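Local coordinates for PaaA (Enterobacter agglomerans, PDB 5FF5), which probably works as an E1-like, ThiF-family adenylating enzyme in making pantocin A, whose bicyclic core arises by post-translational Claisen condensation and decarboxylation, at residues A[135-140]-A[227-232]; A[158-163]-A[205-210]; A[258-263]-A[270-275]. All coordinates share one frame; numbering follows the deposited sequence.

All three contacts lie in one mixed sheet within the ThiF-family region, in the order 203-207, 158-162, 134-138, 227-229, 258-263, 267-274. Contact 1 holds the middle of this run, its centre about 10 Å from the centres of both contact 2 and contact 3. Those two are about 20 Å apart and do not touch; their nearest atoms are about 11 Å from each other. Along the chain, both segments of contact 2 fall between the two of contact 1, and contact 3 follows as a hairpin. A parallel Rossmann-type half thus passes into an antiparallel extension, while Met140 N and Asp163 OD2 tie contact 1 to contact 2 at the glycine-rich turn.

Contact 1: residues A[135-140]-A[227-232]; sequences VAIFGM and FIILAW
Val135 and Phe227 stand side by side on neighbouring parallel strands, with Val135 CG2 lying 3.8 Å from Phe227 CB, while the Phe227 ring leads away. The other methyl of Val135 faces the next knob along: CG1, set anti to the backbone N (chi1 -178°), comes within 3.8 Å of Ile229 CD1. Because Ile229 is extended past CG1, its terminal methyl rises from the sheet and leans across into the hollow between Val135 and Ile137; Ile137 CG1 closes the far side at 4.4 Å from the same Ile229 CD1. Helix 142-153 packs over this face, bringing Trp143 and Leu151 onto Ile229 and Ala148 onto Ile137.

On the opposite face Ala136 makes a low spot beside Ile228, and the Phe138 ring turns an edge to the branch methyl of Ile228, with Phe138 CE2 at 4.2 Å from Ile228 CG2. Phe138 CB also meets Leu230 CB.

Between the faces runs a regular parallel ladder. Ala136 N donates to Phe227 O (3.1 Å), Ile229 N bonds to Ala136 O (3.1 Å), and a weaker bond joins Phe138 N to Ile229 O. Strand 134-138 turns at Gly139 towards helix 142-153, consistent with the strand-turn-helix of a Rossmann-type fold, whose glycine-rich turn in relatives binds nucleotide. The contact's chemistry is accordingly divided: backbone amides supply the polar bonds and fix the register, whereas the side chains pack through apolar contacts, consistent with a buried core behind the glycine-rich turn.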
loop_
_atom_site.group_PDB
_atom_site.type_symbol
_atom_site.label_atom_id
_atom_site.label_comp_id
_atom_site.label_asym_id
_atom_site.label_seq_id
_atom_site.Cartn_x
_atom_site.Cartn_y
_atom_site.Cartn_z
ATOM N N VAL A 135 14.774 5.532 -12.239
ATOM C CA VAL A 135 14.123 4.246 -12.362
ATOM C C VAL A 135 13.346 4.241 -13.651
ATOM O O VAL A 135 12.666 5.212 -13.965
ATOM C CB VAL A 135 13.224 3.951 -11.123
ATOM C CG1 VAL A 135 12.567 2.603 -11.204
ATOM C CG2 VAL A 135 14.066 4.014 -9.895
ATOM N N ALA A 136 13.516 3.173 -14.426
ATOM C CA ALA A 136 12.812 3.011 -15.689
ATOM C C ALA A 136 11.781 1.931 -15.516
ATOM O O ALA A 136 12.065 0.862 -14.999
ATOM C CB ALA A 136 13.766 2.677 -16.813
ATOM N N ILE A 137 10.566 2.228 -15.928
ATOM C CA ILE A 137 9.450 1.317 -15.744
ATOM C C ILE A 137 8.867 0.957 -17.094
ATOM O O ILE A 137 8.500 1.831 -17.879
ATOM C CB ILE A 137 8.360 1.922 -14.842
ATOM C CG1 ILE A 137 8.998 2.466 -13.567
ATOM C CG2 ILE A 137 7.349 0.879 -14.456
ATOM C CD1 ILE A 137 8.017 3.167 -12.650
ATOM N N PHE A 138 8.841 -0.336 -17.382
ATOM C CA PHE A 138 8.399 -0.806 -18.674
ATOM C C PHE A 138 6.949 -1.211 -18.610
ATOM O O PHE A 138 6.635 -2.316 -18.216
ATOM C CB PHE A 138 9.295 -1.961 -19.154
ATOM C CG PHE A 138 10.634 -1.499 -19.656
ATOM C CD1 PHE A 138 10.811 -1.185 -20.994
ATOM C CD2 PHE A 138 11.690 -1.316 -18.787
ATOM C CE1 PHE A 138 12.018 -0.726 -21.454
ATOM C CE2 PHE A 138 12.893 -0.854 -19.234
ATOM C CZ PHE A 138 13.062 -0.562 -20.570
ATOM N N GLY A 139 6.067 -0.304 -18.994
ATOM C CA GLY A 139 4.648 -0.608 -19.067
ATOM C C GLY A 139 3.841 0.082 -17.975
ATOM O O GLY A 139 4.116 -0.099 -16.783
HETATM N N MSE A 140 2.842 0.866 -18.370
HETATM C CA MSE A 140 2.038 1.584 -17.394
HETATM C C MSE A 140 0.628 1.000 -17.234
HETATM O O MSE A 140 -0.370 1.727 -17.164
HETATM C CB MSE A 140 1.983 3.061 -17.766
HETATM C CG MSE A 140 3.342 3.758 -17.639
HETATM SE SE MSE A 140 4.029 3.915 -15.795
HETATM C CE MSE A 140 5.347 2.496 -15.881
ATOM N N PHE A 227 18.094 1.912 -11.936
ATOM C CA PHE A 227 17.279 0.799 -11.450
ATOM C C PHE A 227 16.206 0.474 -12.492
ATOM O O PHE A 227 15.739 1.369 -13.181
ATOM C CB PHE A 227 16.610 1.147 -10.115
ATOM C CG PHE A 227 16.458 -0.022 -9.187
ATOM C CD1 PHE A 227 17.254 -0.142 -8.066
ATOM C CD2 PHE A 227 15.498 -0.992 -9.427
ATOM C CE1 PHE A 227 17.110 -1.222 -7.219
ATOM C CE2 PHE A 227 15.357 -2.081 -8.586
ATOM C CZ PHE A 227 16.160 -2.196 -7.484
ATOM N N ILE A 228 15.802 -0.788 -12.609
ATOM C CA ILE A 228 14.769 -1.155 -13.579
ATOM C C ILE A 228 13.669 -2.012 -12.945
ATOM O O ILE A 228 13.942 -2.960 -12.191
ATOM C CB ILE A 228 15.366 -1.937 -14.804
ATOM C CG1 ILE A 228 16.258 -1.036 -15.651
ATOM C CG2 ILE A 228 14.262 -2.528 -15.655
ATOM C CD1 ILE A 228 16.926 -1.726 -16.742
ATOM N N ILE A 229 12.426 -1.686 -13.292
ATOM C CA ILE A 229 11.254 -2.440 -12.868
ATOM C C ILE A 229 10.566 -2.951 -14.117
ATOM O O ILE A 229 10.277 -2.154 -15.009
ATOM C CB ILE A 229 10.252 -1.562 -12.062
ATOM C CG1 ILE A 229 10.939 -0.886 -10.867
ATOM C CG2 ILE A 229 9.030 -2.374 -11.641
ATOM C CD1 ILE A 229 10.026 -0.010 -10.028
ATOM N N LEU A 230 10.303 -4.256 -14.183
ATOM C CA LEU A 230 9.602 -4.848 -15.325
ATOM C C LEU A 230 8.830 -6.050 -14.850
ATOM O O LEU A 230 9.024 -6.501 -13.729
ATOM C CB LEU A 230 10.541 -5.262 -16.468
ATOM C CG LEU A 230 11.697 -6.243 -16.259
ATOM C CD1 LEU A 230 12.686 -5.645 -15.312
ATOM C CD2 LEU A 230 11.262 -7.651 -15.800
ATOM N N ALA A 231 7.992 -6.605 -15.719
ATOM C CA ALA A 231 7.081 -7.670 -15.321
ATOM C C ALA A 231 7.703 -9.047 -15.426
ATOM O O ALA A 231 8.768 -9.227 -16.006
ATOM C CB ALA A 231 5.817 -7.618 -16.156
ATOM N N TRP A 232 7.021 -10.002 -14.796
ATOM C CA TRP A 232 7.401 -11.410 -14.773
ATOM C C TRP A 232 7.357 -12.056 -16.165
ATOM O O TRP A 232 7.200 -13.276 -16.294
ATOM C CB TRP A 232 6.485 -12.168 -13.797
#

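Contact 2: residues A[158-163]-A[205-210]; sequences TLRLID and ETFFEF
Arg160 and Glu205 are bridge partners in two parallel strands, 158-162 and 203-207, the latter being the outermost strand of the Rossmann-type sheet within this chain. Four backbone bonds zip them together: Glu205 N to Leu159 O, Leu161 N to Glu205 O, Phe207 N to Leu161 O (2.9 Å) and Asp163 N to Phe207 O (3.1 Å).

Phe207 carries much of the side-chain packing on the face it shares with Arg160 and Ile162. Its CB meets Leu161 O at 3.9 Å and Ile162 CD1 at 4.1 Å. With CG beside the backbone N (chi1 -59°), the ring runs out next to Ile162, a side chain pointing the same way; Phe207 CG is 4.0 Å from Ile162 CD1, and CD2 turns towards that methyl as well. Further out, CE2 and CZ come up to the end of Arg160, the guanidinium and ring planes 33° apart. Both ring atoms have Arg160 NH2 as their nearest neighbour across the contact, Phe207 CE2 at 3.4 Å. Leu221 and Arg217 of helix 215-222 also pack against the ring.

Arg160 is bent at chi3 (77°), which leans its head towards Glu205 and Phe207. There its NH1 forms a salt bridge with Glu205 OE1, although the modelled positions of both atoms are uncertain; its NE is bonded to Leu221 O. On the other face, Leu161 and Thr206 are bridge partners, Leu161 CD1 only loosely near Thr206 CG2, and Leu161 is backed by Ala191 of helix 187-198.

Past the ladder, segment 205-210 bends in an inverse gamma turn centred on Phe208. Asp163, just past strand 158-162, packs its side chain against Lys187 and Val188 of helix 187-198, and its OD1 takes a hydrogen bond from Asp165 N.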
loop_
_atom_site.group_PDB
_atom_site.type_symbol
_atom_site.label_atom_id
_atom_site.label_comp_id
_atom_site.label_asym_id
_atom_site.label_seq_id
_atom_site.Cartn_x
_atom_site.Cartn_y
_atom_site.Cartn_z
ATOM N N THR A 158 14.291 10.509 -10.837
ATOM C CA THR A 158 13.758 10.589 -12.191
ATOM C C THR A 158 12.982 9.324 -12.542
ATOM O O THR A 158 13.376 8.216 -12.185
ATOM C CB THR A 158 14.865 10.790 -13.224
ATOM O OG1 THR A 158 15.691 11.892 -12.839
ATOM C CG2 THR A 158 14.267 11.039 -14.599
ATOM N N LEU A 159 11.889 9.492 -13.267
ATOM C CA LEU A 159 11.109 8.364 -13.733
ATOM C C LEU A 159 11.117 8.300 -15.241
ATOM O O LEU A 159 10.807 9.290 -15.887
ATOM C CB LEU A 159 9.668 8.456 -13.216
ATOM C CG LEU A 159 9.377 7.980 -11.786
ATOM C CD1 LEU A 159 7.915 8.162 -11.477
ATOM C CD2 LEU A 159 9.754 6.523 -11.600
ATOM N N ARG A 160 11.511 7.153 -15.796
ATOM C CA ARG A 160 11.396 6.907 -17.233
ATOM C C ARG A 160 10.221 6.003 -17.487
ATOM O O ARG A 160 10.269 4.834 -17.121
ATOM C CB ARG A 160 12.636 6.233 -17.811
ATOM C CG ARG A 160 13.927 6.950 -17.570
ATOM C CD ARG A 160 15.087 6.207 -18.217
ATOM N NE ARG A 160 15.151 6.405 -19.662
ATOM C CZ ARG A 160 15.721 7.454 -20.244
ATOM N NH1 ARG A 160 16.266 8.408 -19.497
ATOM N NH2 ARG A 160 15.748 7.549 -21.570
ATOM N N LEU A 161 9.172 6.524 -18.118
ATOM C CA LEU A 161 7.981 5.722 -18.372
ATOM C C LEU A 161 7.959 5.322 -19.833
ATOM O O LEU A 161 8.135 6.166 -20.702
ATOM C CB LEU A 161 6.707 6.479 -18.018
ATOM C CG LEU A 161 6.658 7.155 -16.660
ATOM C CD1 LEU A 161 5.363 7.904 -16.588
ATOM C CD2 LEU A 161 6.757 6.123 -15.557
ATOM N N ILE A 162 7.715 4.038 -20.090
ATOM C CA ILE A 162 7.716 3.477 -21.439
ATOM C C ILE A 162 6.373 2.835 -21.739
ATOM O O ILE A 162 6.049 1.812 -21.161
ATOM C CB ILE A 162 8.814 2.383 -21.583
ATOM C CG1 ILE A 162 10.088 2.768 -20.829
ATOM C CG2 ILE A 162 9.051 2.030 -23.026
ATOM C CD1 ILE A 162 10.500 4.199 -21.014
ATOM N N ASP A 163 5.604 3.391 -22.661
ATOM C CA ASP A 163 4.306 2.803 -22.964
ATOM C C ASP A 163 3.615 3.398 -24.195
ATOM O O ASP A 163 3.610 4.617 -24.404
ATOM C CB ASP A 163 3.405 2.951 -21.748
ATOM C CG ASP A 163 2.137 2.141 -21.851
ATOM O OD1 ASP A 163 1.240 2.552 -22.625
ATOM O OD2 ASP A 163 2.039 1.104 -21.153
ATOM N N GLU A 205 10.559 11.414 -17.817
ATOM C CA GLU A 205 10.918 11.220 -19.213
ATOM C C GLU A 205 9.985 10.169 -19.775
ATOM O O GLU A 205 9.905 9.046 -19.251
ATOM C CB GLU A 205 12.380 10.788 -19.336
ATOM C CG GLU A 205 13.353 11.834 -18.829
ATOM C CD GLU A 205 14.761 11.298 -18.624
ATOM O OE1 GLU A 205 15.004 10.124 -18.961
ATOM O OE2 GLU A 205 15.630 12.041 -18.107
ATOM N N THR A 206 9.285 10.529 -20.845
ATOM C CA THR A 206 8.211 9.690 -21.353
ATOM C C THR A 206 8.498 9.200 -22.767
ATOM O O THR A 206 9.018 9.924 -23.595
ATOM C CB THR A 206 6.867 10.428 -21.337
ATOM O OG1 THR A 206 6.963 11.655 -22.082
ATOM C CG2 THR A 206 6.439 10.685 -19.886
ATOM N N PHE A 207 8.223 7.932 -23.007
ATOM C CA PHE A 207 8.386 7.381 -24.325
ATOM C C PHE A 207 7.102 6.738 -24.813
ATOM O O PHE A 207 6.759 5.636 -24.420
ATOM C CB PHE A 207 9.529 6.391 -24.311
ATOM C CG PHE A 207 10.815 7.003 -23.886
ATOM C CD1 PHE A 207 11.627 7.647 -24.803
ATOM C CD2 PHE A 207 11.205 6.973 -22.563
ATOM C CE1 PHE A 207 12.811 8.228 -24.406
ATOM C CE2 PHE A 207 12.394 7.556 -22.168
ATOM C CZ PHE A 207 13.190 8.184 -23.083
ATOM N N PHE A 208 6.420 7.412 -25.728
ATOM C CA PHE A 208 5.168 6.883 -26.212
ATOM C C PHE A 208 5.457 5.814 -27.238
ATOM O O PHE A 208 5.444 6.081 -28.435
ATOM C CB PHE A 208 4.286 7.979 -26.798
ATOM C CG PHE A 208 2.994 7.466 -27.342
ATOM C CD1 PHE A 208 2.297 6.482 -26.663
ATOM C CD2 PHE A 208 2.444 7.994 -28.494
ATOM C CE1 PHE A 208 1.101 5.998 -27.149
ATOM C CE2 PHE A 208 1.242 7.516 -28.976
ATOM C CZ PHE A 208 0.571 6.513 -28.300
ATOM N N GLU A 209 5.773 4.617 -26.746
ATOM C CA GLU A 209 6.053 3.472 -27.600
ATOM C C GLU A 209 6.078 2.196 -26.778
ATOM O O GLU A 209 6.308 2.256 -25.582
ATOM C CB GLU A 209 7.392 3.660 -28.278
ATOM C CG GLU A 209 8.574 3.478 -27.341
ATOM C CD GLU A 209 9.912 3.661 -28.046
ATOM O OE1 GLU A 209 10.328 4.833 -28.196
ATOM O OE2 GLU A 209 10.524 2.648 -28.479
ATOM N N PHE A 210 5.900 1.038 -27.406
ATOM C CA PHE A 210 6.094 -0.219 -26.677
ATOM C C PHE A 210 7.542 -0.681 -26.806
ATOM O O PHE A 210 8.283 -0.203 -27.666
ATOM C CB PHE A 210 5.150 -1.325 -27.150
ATOM C CG PHE A 210 3.696 -1.050 -26.894
ATOM C CD1 PHE A 210 3.169 -1.218 -25.613
ATOM C CD2 PHE A 210 2.846 -0.662 -27.920
ATOM C CE1 PHE A 210 1.823 -0.987 -25.351
ATOM C CE2 PHE A 210 1.493 -0.422 -27.669
ATOM C CZ PHE A 210 0.978 -0.586 -26.384
#

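Contact 3: residues A[258-263]-A[270-275]; sequences VIELGG and VGPIYL
Ile259 and Ile273 meet through different first torsions: Ile259 swings CG1 away from its own backbone N (chi1 -169°), Ile273 keeps CG1 beside it (-60°), and the two CG1 atoms come to 3.7 Å. The extended Ile259 chain carries CD1 on to Val270 CG1 (4.1 Å). Leu261 CB lies near Val270 CG2 on this same face, where Val336 of helix 326-345 packs on Leu261 and Val270.

The strands form a beta hairpin in the antiparallel extension of the sheet. Val258 and Tyr274 are a hydrogen-bonded pair, with Tyr274 N to Val258 O at 2.8 Å and Val258 N to Tyr274 O at 3.2 Å. Between Ile259 and Leu261 the register slips by one in a beta bulge: Glu260 faces both Gly271 and Pro272, the latter after a cis peptide. Gly271 N reaches Glu260 O at 2.7 Å from well above the carbonyl plane, and Glu260 N makes a weak bond to Pro272 O.

From the bulge Glu260 stretches along the edge of the Tyr274 ring. Its CG lies in the ring plane, 3.9 Å from Tyr274 CE2, while the carboxylate is turned 71° to that plane; His248 meets the same ring edge-to-face.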
loop_
_atom_site.group_PDB
_atom_site.type_symbol
_atom_site.label_atom_id
_atom_site.label_comp_id
_atom_site.label_asym_id
_atom_site.label_seq_id
_atom_site.Cartn_x
_atom_site.Cartn_y
_atom_site.Cartn_z
ATOM N N VAL A 258 17.525 -4.825 -11.347
ATOM C CA VAL A 258 16.271 -5.134 -11.986
ATOM C C VAL A 258 15.401 -5.906 -10.987
ATOM O O VAL A 258 15.857 -6.869 -10.366
ATOM C CB VAL A 258 16.504 -5.975 -13.278
ATOM C CG1 VAL A 258 15.203 -6.369 -13.940
ATOM C CG2 VAL A 258 17.402 -5.241 -14.243
ATOM N N ILE A 259 14.150 -5.495 -10.826
ATOM C CA ILE A 259 13.250 -6.239 -9.961
ATOM C C ILE A 259 12.096 -6.755 -10.787
ATOM O O ILE A 259 11.535 -6.021 -11.588
ATOM C CB ILE A 259 12.711 -5.384 -8.793
ATOM C CG1 ILE A 259 11.992 -6.282 -7.771
ATOM C CG2 ILE A 259 11.768 -4.311 -9.307
ATOM C CD1 ILE A 259 11.466 -5.569 -6.563
ATOM N N GLU A 260 11.744 -8.022 -10.585
ATOM C CA GLU A 260 10.647 -8.639 -11.316
ATOM C C GLU A 260 9.440 -8.671 -10.418
ATOM O O GLU A 260 9.527 -8.409 -9.220
ATOM C CB GLU A 260 10.974 -10.066 -11.739
ATOM C CG GLU A 260 12.315 -10.256 -12.383
ATOM C CD GLU A 260 12.489 -11.674 -12.884
ATOM O OE1 GLU A 260 11.991 -12.608 -12.215
ATOM O OE2 GLU A 260 13.125 -11.859 -13.939
ATOM N N LEU A 261 8.312 -9.051 -10.987
ATOM C CA LEU A 261 7.099 -9.109 -10.212
ATOM C C LEU A 261 6.000 -9.658 -11.079
ATOM O O LEU A 261 6.141 -9.730 -12.300
ATOM C CB LEU A 261 6.748 -7.723 -9.675
ATOM C CG LEU A 261 6.376 -6.689 -10.724
ATOM C CD1 LEU A 261 4.891 -6.454 -10.704
ATOM C CD2 LEU A 261 7.128 -5.429 -10.471
ATOM N N GLY A 262 4.919 -10.088 -10.449
ATOM C CA GLY A 262 3.795 -10.566 -11.210
ATOM C C GLY A 262 2.883 -11.444 -10.399
ATOM O O GLY A 262 3.295 -12.034 -9.405
ATOM N N GLY A 263 1.639 -11.544 -10.848
ATOM C CA GLY A 263 0.640 -12.337 -10.175
ATOM C C GLY A 263 -0.728 -11.856 -10.588
ATOM O O GLY A 263 -0.893 -11.162 -11.585
ATOM N N VAL A 270 6.702 -11.146 -5.873
ATOM C CA VAL A 270 7.550 -9.985 -6.096
ATOM C C VAL A 270 9.046 -10.279 -5.992
ATOM O O VAL A 270 9.516 -10.861 -5.010
ATOM C CB VAL A 270 7.180 -8.822 -5.162
ATOM C CG1 VAL A 270 8.196 -7.698 -5.286
ATOM C CG2 VAL A 270 5.802 -8.310 -5.500
ATOM N N GLY A 271 9.783 -9.932 -7.043
ATOM C CA GLY A 271 11.190 -10.254 -7.111
ATOM C C GLY A 271 11.369 -11.495 -7.940
ATOM O O GLY A 271 10.393 -12.053 -8.453
ATOM N N PRO A 272 12.613 -11.964 -8.040
ATOM C CA PRO A 272 13.773 -11.482 -7.283
ATOM C C PRO A 272 14.332 -10.147 -7.745
ATOM O O PRO A 272 14.025 -9.704 -8.847
ATOM C CB PRO A 272 14.806 -12.584 -7.512
ATOM C CG PRO A 272 14.474 -13.115 -8.851
ATOM C CD PRO A 272 12.978 -13.047 -8.970
ATOM N N ILE A 273 15.136 -9.518 -6.889
ATOM C CA ILE A 273 15.945 -8.380 -7.299
ATOM C C ILE A 273 17.288 -8.886 -7.779
ATOM O O ILE A 273 17.913 -9.702 -7.104
ATOM C CB ILE A 273 16.207 -7.402 -6.161
ATOM C CG1 ILE A 273 14.898 -6.849 -5.604
ATOM C CG2 ILE A 273 17.144 -6.287 -6.629
ATOM C CD1 ILE A 273 15.071 -6.165 -4.258
ATOM N N TYR A 274 17.756 -8.365 -8.915
ATOM C CA TYR A 274 19.085 -8.691 -9.425
ATOM C C TYR A 274 20.015 -7.494 -9.255
ATOM O O TYR A 274 19.810 -6.442 -9.843
ATOM C CB TYR A 274 19.023 -9.089 -10.892
ATOM C CG TYR A 274 18.168 -10.290 -11.222
ATOM C CD1 TYR A 274 18.711 -11.565 -11.280
ATOM C CD2 TYR A 274 16.827 -10.141 -11.505
ATOM C CE1 TYR A 274 17.940 -12.659 -11.594
ATOM C CE2 TYR A 274 16.044 -11.225 -11.838
ATOM C CZ TYR A 274 16.602 -12.487 -11.877
ATOM O OH TYR A 274 15.798 -13.567 -12.207
ATOM N N LEU A 275 21.021 -7.626 -8.415
ATOM C CA LEU A 275 21.877 -6.488 -8.157
ATOM C C LEU A 275 22.764 -6.161 -9.340
ATOM O O LEU A 275 23.093 -4.996 -9.565
ATOM C CB LEU A 275 22.707 -6.745 -6.910
ATOM C CG LEU A 275 22.038 -6.358 -5.591
ATOM C CD1 LEU A 275 20.530 -6.155 -5.729
ATOM C CD2 LEU A 275 22.384 -7.395 -4.530
#